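Local structure of carboxypeptidase 1 (Deinococcus radiodurans str. R1, 5GIV) at residues 102-107 against 139-144; 147-152 against 156-161. The protein is a zinc-dependent metallocarboxypeptidase of the M32 family that probably releases amino acids one at a time, with broad specificity, from the C-terminus of peptides. All blocks are in the same frame, centred on the assembly; numbering follows the deposited sequence.

Interaction 1 (102-107 against 139-144); sequences AEFVRE and LDLSLQ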
loop_
_atom_site.group_PDB
_atom_site.type_symbol
_atom_site.label_atom_id
_atom_site.label_comp_id
_atom_site.label_asym_id
_atom_site.label_seq_id
_atom_site.Cartn_x
_atom_site.Cartn_y
_atom_site.Cartn_z
ATOM N N ALA A 102 -27.678 2.167 -11.205
ATOM C CA ALA A 102 -26.348 2.740 -11.011
ATOM C C ALA A 102 -26.426 4.170 -10.485
ATOM O O ALA A 102 -25.591 4.587 -9.672
ATOM C CB ALA A 102 -25.556 2.698 -12.316
ATOM N N GLU A 103 -27.417 4.940 -10.937
ATOM C CA GLU A 103 -27.600 6.284 -10.400
ATOM C C GLU A 103 -27.725 6.249 -8.882
ATOM O O GLU A 103 -27.060 7.005 -8.166
ATOM C CB GLU A 103 -28.839 6.932 -11.017
ATOM C CG GLU A 103 -28.537 8.164 -11.836
ATOM C CD GLU A 103 -27.540 9.086 -11.154
ATOM O OE1 GLU A 103 -26.323 8.975 -11.446
ATOM O OE2 GLU A 103 -27.969 9.910 -10.312
ATOM N N PHE A 104 -28.584 5.362 -8.380
ATOM C CA PHE A 104 -28.817 5.264 -6.944
ATOM C C PHE A 104 -27.568 4.795 -6.208
ATOM O O PHE A 104 -27.310 5.222 -5.081
ATOM C CB PHE A 104 -29.984 4.321 -6.668
ATOM C CG PHE A 104 -30.346 4.228 -5.224
ATOM C CD1 PHE A 104 -31.243 5.128 -4.670
ATOM C CD2 PHE A 104 -29.794 3.254 -4.418
ATOM C CE1 PHE A 104 -31.588 5.055 -3.344
ATOM C CE2 PHE A 104 -30.131 3.178 -3.088
ATOM C CZ PHE A 104 -31.028 4.079 -2.549
ATOM N N VAL A 105 -26.800 3.888 -6.811
ATOM C CA VAL A 105 -25.567 3.433 -6.175
ATOM C C VAL A 105 -24.649 4.616 -5.908
ATOM O O VAL A 105 -24.091 4.761 -4.816
ATOM C CB VAL A 105 -24.870 2.376 -7.051
ATOM C CG1 VAL A 105 -23.531 1.960 -6.432
ATOM C CG2 VAL A 105 -25.785 1.184 -7.281
ATOM N N ARG A 106 -24.499 5.494 -6.905
ATOM C CA ARG A 106 -23.610 6.645 -6.773
ATOM C C ARG A 106 -24.141 7.662 -5.773
ATOM O O ARG A 106 -23.372 8.215 -4.978
ATOM C CB ARG A 106 -23.390 7.290 -8.143
ATOM C CG ARG A 106 -22.455 6.495 -9.059
ATOM C CD ARG A 106 -22.144 7.265 -10.333
ATOM N NE ARG A 106 -23.347 7.443 -11.139
ATOM C CZ ARG A 106 -23.739 6.602 -12.092
ATOM N NH1 ARG A 106 -23.010 5.525 -12.373
ATOM N NH2 ARG A 106 -24.856 6.844 -12.769
ATOM N N GLU A 107 -25.446 7.933 -5.800
ATOM C CA GLU A 107 -26.007 8.901 -4.863
ATOM C C GLU A 107 -25.806 8.441 -3.423
ATOM O O GLU A 107 -25.346 9.207 -2.570
ATOM C CB GLU A 107 -27.491 9.134 -5.165
ATOM C CG GLU A 107 -28.125 10.195 -4.273
ATOM C CD GLU A 107 -29.646 10.177 -4.294
ATOM O OE1 GLU A 107 -30.233 9.236 -4.872
ATOM O OE2 GLU A 107 -30.257 11.121 -3.737
ATOM N N LEU A 139 -31.504 7.429 6.335
ATOM C CA LEU A 139 -32.656 6.571 6.606
ATOM C C LEU A 139 -33.570 6.474 5.395
ATOM O O LEU A 139 -34.046 5.386 5.056
ATOM C CB LEU A 139 -33.435 7.084 7.810
ATOM C CG LEU A 139 -34.683 6.246 8.096
ATOM C CD1 LEU A 139 -34.300 4.819 8.463
ATOM C CD2 LEU A 139 -35.520 6.873 9.199
ATOM N N ASP A 140 -33.812 7.599 4.720
ATOM C CA ASP A 140 -34.661 7.594 3.533
ATOM C C ASP A 140 -34.033 6.761 2.424
ATOM O O ASP A 140 -34.707 5.940 1.793
ATOM C CB ASP A 140 -34.922 9.032 3.081
ATOM C CG ASP A 140 -35.588 9.115 1.714
ATOM O OD1 ASP A 140 -36.786 8.764 1.601
ATOM O OD2 ASP A 140 -34.914 9.559 0.753
ATOM N N LEU A 141 -32.735 6.948 2.180
ATOM C CA LEU A 141 -32.046 6.136 1.180
ATOM C C LEU A 141 -31.987 4.658 1.578
ATOM O O LEU A 141 -32.019 3.783 0.706
ATOM C CB LEU A 141 -30.637 6.676 0.946
ATOM C CG LEU A 141 -30.538 8.074 0.335
ATOM C CD1 LEU A 141 -29.089 8.561 0.310
ATOM C CD2 LEU A 141 -31.145 8.092 -1.071
ATOM N N SER A 142 -31.865 4.350 2.874
ATOM C CA SER A 142 -31.874 2.946 3.284
ATOM C C SER A 142 -33.208 2.288 2.952
ATOM O O SER A 142 -33.247 1.164 2.436
ATOM C CB SER A 142 -31.582 2.812 4.784
ATOM O OG SER A 142 -30.281 3.276 5.096
ATOM N N LEU A 143 -34.313 2.982 3.219
ATOM C CA LEU A 143 -35.618 2.438 2.869
ATOM C C LEU A 143 -35.772 2.310 1.359
ATOM O O LEU A 143 -36.321 1.314 0.862
ATOM C CB LEU A 143 -36.711 3.325 3.451
ATOM C CG LEU A 143 -36.838 3.251 4.964
ATOM C CD1 LEU A 143 -37.740 4.365 5.443
ATOM C CD2 LEU A 143 -37.372 1.876 5.398
ATOM N N GLN A 144 -35.274 3.297 0.616
ATOM C CA GLN A 144 -35.351 3.238 -0.837
ATOM C C GLN A 144 -34.543 2.071 -1.390
ATOM O O GLN A 144 -35.012 1.344 -2.277
ATOM C CB GLN A 144 -34.861 4.553 -1.438
ATOM C CG GLN A 144 -35.008 4.601 -2.934
ATOM C CD GLN A 144 -34.773 5.979 -3.493
ATOM O OE1 GLN A 144 -34.807 6.977 -2.759
ATOM N NE2 GLN A 144 -34.572 6.052 -4.808
#
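Phe104 reaches across to Leu141 and Gln144 where helices 102-122 and 128-147 pack as a roughly antiparallel pair in the mainly helical M32 fold, away from the zinc site. The short segments have axes 11.6 Å apart and run at 151° to each other, a wide spacing bridged by side chains. The tight part is the buried Phe104 ring. With CG anti to the backbone N (chi1 -176°), the ring swings to the carbonyl-carbon side of its own backbone and its far end arrives at the neighbouring helix: Phe104 CZ lies 3.4 Å from Leu141 O, which sits at the ring edge, near its plane. The CD2 branch of Leu141 lies alongside the ring, 3.8 Å from Phe104 CE1. The extended Gln144 side chain runs beside the ring, pointing back toward the first helix, its amide plane turned 44° from the ring plane. Beyond these segments, Tyr148 meets Phe104 edge-to-face and Phe108 also packs on Leu141. The loose side is the exposed one, where the carboxylate of Glu107 only grazes a Leu141 methyl, Glu107 OE1 to Leu141 CD2 at 4.1 Å. No hydrogen bond joins the segments; farther round the first helix, Arg106 NH2 holds Glu103 OE1 at 2.9 Å in an intrahelical salt bridge. The amide of Gln144 comes nearest the ring through its carbon, Gln144 CD to Phe104 CE1 at 3.3 Å.

Interaction 2 (147-152 against 156-161); sequences SYFPEF and LDYYIN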
loop_
_atom_site.group_PDB
_atom_site.type_symbol
_atom_site.label_atom_id
_atom_site.label_comp_id
_atom_site.label_asym_id
_atom_site.label_seq_id
_atom_site.Cartn_x
_atom_site.Cartn_y
_atom_site.Cartn_z
ATOM N N SER A 147 -36.359 -1.041 -0.998
ATOM C CA SER A 147 -37.556 -1.152 -1.825
ATOM C C SER A 147 -37.260 -1.743 -3.198
ATOM O O SER A 147 -38.184 -2.221 -3.858
ATOM C CB SER A 147 -38.239 0.211 -1.971
ATOM O OG SER A 147 -37.479 1.090 -2.774
ATOM N N TYR A 148 -36.001 -1.728 -3.643
ATOM C CA TYR A 148 -35.653 -2.419 -4.878
ATOM C C TYR A 148 -35.699 -3.932 -4.736
ATOM O O TYR A 148 -35.522 -4.634 -5.739
ATOM C CB TYR A 148 -34.262 -2.010 -5.363
ATOM C CG TYR A 148 -34.175 -0.584 -5.830
ATOM C CD1 TYR A 148 -34.821 -0.172 -6.991
ATOM C CD2 TYR A 148 -33.441 0.355 -5.119
ATOM C CE1 TYR A 148 -34.745 1.140 -7.420
ATOM C CE2 TYR A 148 -33.355 1.666 -5.540
ATOM C CZ TYR A 148 -34.008 2.052 -6.688
ATOM O OH TYR A 148 -33.920 3.357 -7.106
ATOM N N PHE A 149 -35.921 -4.447 -3.528
ATOM C CA PHE A 149 -36.001 -5.885 -3.269
ATOM C C PHE A 149 -37.315 -6.183 -2.559
ATOM O O PHE A 149 -37.339 -6.512 -1.364
ATOM C CB PHE A 149 -34.785 -6.355 -2.467
ATOM C CG PHE A 149 -33.488 -6.173 -3.206
ATOM C CD1 PHE A 149 -32.855 -4.937 -3.234
ATOM C CD2 PHE A 149 -32.914 -7.231 -3.895
ATOM C CE1 PHE A 149 -31.672 -4.757 -3.931
ATOM C CE2 PHE A 149 -31.726 -7.064 -4.588
ATOM C CZ PHE A 149 -31.105 -5.827 -4.605
ATOM N N PRO A 150 -38.438 -6.062 -3.275
ATOM C CA PRO A 150 -39.748 -6.286 -2.645
ATOM C C PRO A 150 -39.962 -7.700 -2.144
ATOM O O PRO A 150 -40.902 -7.917 -1.368
ATOM C CB PRO A 150 -40.736 -5.943 -3.764
ATOM C CG PRO A 150 -39.966 -6.184 -5.016
ATOM C CD PRO A 150 -38.557 -5.792 -4.718
ATOM N N GLU A 151 -39.133 -8.671 -2.539
ATOM C CA GLU A 151 -39.277 -10.002 -1.952
ATOM C C GLU A 151 -39.100 -9.996 -0.442
ATOM O O GLU A 151 -39.456 -10.982 0.206
ATOM C CB GLU A 151 -38.299 -10.981 -2.598
ATOM C CG GLU A 151 -36.877 -10.481 -2.651
ATOM C CD GLU A 151 -36.653 -9.630 -3.880
ATOM O OE1 GLU A 151 -35.740 -9.930 -4.679
ATOM O OE2 GLU A 151 -37.428 -8.667 -4.053
ATOM N N PHE A 152 -38.570 -8.921 0.138
ATOM C CA PHE A 152 -38.532 -8.752 1.593
ATOM C C PHE A 152 -39.615 -7.743 1.945
ATOM O O PHE A 152 -39.445 -6.537 1.742
ATOM C CB PHE A 152 -37.155 -8.297 2.075
ATOM C CG PHE A 152 -36.051 -9.228 1.699
ATOM C CD1 PHE A 152 -35.775 -10.342 2.482
ATOM C CD2 PHE A 152 -35.299 -9.006 0.555
ATOM C CE1 PHE A 152 -34.760 -11.218 2.136
ATOM C CE2 PHE A 152 -34.285 -9.878 0.202
ATOM C CZ PHE A 152 -34.012 -10.987 0.997
ATOM N N LEU A 156 -36.193 -4.192 6.995
ATOM C CA LEU A 156 -35.172 -4.684 7.910
ATOM C C LEU A 156 -34.761 -6.105 7.543
ATOM O O LEU A 156 -33.590 -6.478 7.688
ATOM C CB LEU A 156 -35.676 -4.606 9.351
ATOM C CG LEU A 156 -34.705 -5.036 10.455
ATOM C CD1 LEU A 156 -33.393 -4.298 10.315
ATOM C CD2 LEU A 156 -35.301 -4.789 11.841
ATOM N N ASP A 157 -35.714 -6.917 7.069
ATOM C CA ASP A 157 -35.381 -8.267 6.627
ATOM C C ASP A 157 -34.452 -8.246 5.418
ATOM O O ASP A 157 -33.649 -9.167 5.236
ATOM C CB ASP A 157 -36.650 -9.047 6.300
ATOM C CG ASP A 157 -37.360 -9.536 7.538
ATOM O OD1 ASP A 157 -36.685 -9.734 8.567
ATOM O OD2 ASP A 157 -38.596 -9.707 7.487
ATOM N N TYR A 158 -34.554 -7.225 4.568
ATOM C CA TYR A 158 -33.594 -7.117 3.476
ATOM C C TYR A 158 -32.178 -6.961 4.018
ATOM O O TYR A 158 -31.250 -7.630 3.544
ATOM C CB TYR A 158 -33.939 -5.945 2.561
ATOM C CG TYR A 158 -32.806 -5.584 1.617
ATOM C CD1 TYR A 158 -32.517 -6.381 0.521
ATOM C CD2 TYR A 158 -32.020 -4.457 1.831
ATOM C CE1 TYR A 158 -31.489 -6.070 -0.343
ATOM C CE2 TYR A 158 -30.988 -4.133 0.963
ATOM C CZ TYR A 158 -30.727 -4.950 -0.119
ATOM O OH TYR A 158 -29.704 -4.646 -0.991
ATOM N N TYR A 159 -31.998 -6.098 5.028
ATOM C CA TYR A 159 -30.662 -5.868 5.573
ATOM C C TYR A 159 -30.185 -7.046 6.422
ATOM O O TYR A 159 -29.008 -7.419 6.364
ATOM C CB TYR A 159 -30.633 -4.556 6.367
ATOM C CG TYR A 159 -30.696 -3.369 5.447
ATOM C CD1 TYR A 159 -29.625 -3.053 4.621
ATOM C CD2 TYR A 159 -31.841 -2.586 5.367
ATOM C CE1 TYR A 159 -29.685 -1.997 3.757
ATOM C CE2 TYR A 159 -31.908 -1.520 4.501
ATOM C CZ TYR A 159 -30.829 -1.232 3.696
ATOM O OH TYR A 159 -30.886 -0.167 2.825
ATOM N N ILE A 160 -31.069 -7.644 7.218
ATOM C CA ILE A 160 -30.656 -8.823 7.971
ATOM C C ILE A 160 -30.160 -9.910 7.023
ATOM O O ILE A 160 -29.113 -10.527 7.259
ATOM C CB ILE A 160 -31.804 -9.318 8.867
ATOM C CG1 ILE A 160 -32.097 -8.284 9.952
ATOM C CG2 ILE A 160 -31.459 -10.676 9.496
ATOM C CD1 ILE A 160 -33.246 -8.656 10.856
ATOM N N ASN A 161 -30.875 -10.127 5.913
ATOM C CA ASN A 161 -30.481 -11.158 4.955
ATOM C C ASN A 161 -29.220 -10.769 4.194
ATOM O O ASN A 161 -28.395 -11.632 3.869
ATOM C CB ASN A 161 -31.626 -11.441 3.980
ATOM C CG ASN A 161 -31.224 -12.405 2.872
ATOM O OD1 ASN A 161 -31.182 -13.618 3.070
ATOM N ND2 ASN A 161 -30.918 -11.862 1.700
#
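Different first torsions bring the Phe149 and Tyr158 rings together: Phe149 CG lies beside its backbone N (chi1 -63°), while Tyr158 CG is anti to its own (chi1 166°). The rings form an offset stack, centroids 4.7 Å apart, with Tyr158 CE1 over one face of Phe149 and 3.4 Å from its CD1. A type I beta turn from Phe149 to Phe152, closed by Phe152 N to Phe149 O at 3.1 Å, presents Phe152 to the same tyrosine. Here the edge of Tyr158 is directed at the face of Phe152 in an offset edge-to-face pair, planes at 65°. Tyr158 CA adds a CH-pi contact over that face, 3.9 Å from the ring centroid. One helical turn on, the Asn161 side chain runs across that of Phe152, its amide inclined to the ring but far from perpendicular, with Asn161 ND2 3.3 Å from Phe152 CZ; Asn161 OD1 bonds to Gly166 N, and Asp157 OD1 to Ala169 N. The three rings form an aromatic cluster joining the loop after helix 128-147 to helix 155-163; Lys96 and Arg99 of helix 81-99 also touch Phe149. With no hydrogen bond between the segments, their contact rests on ring packing and dispersion rather than directed polar bonds.

Helix 128-147 connects the two contacts: 139-144 faces helix 102-122 in interaction 1, and 147-152 leads from its end into the loop of interaction 2, which folds onto the next helix, 155-163. Their centres are 14 Å apart. They also touch directly, through a probable hydrogen bond between Ser142 O and Tyr159 OH at 2.7 Å and through the Phe104-Tyr148 ring pair. Both are partly buried, but interaction 1 pairs one buried ring with aliphatic and amide groups and ends in an exposed glutamate, whereas interaction 2 has no exposed residue among those that touch and is dominated by aromatic pairs.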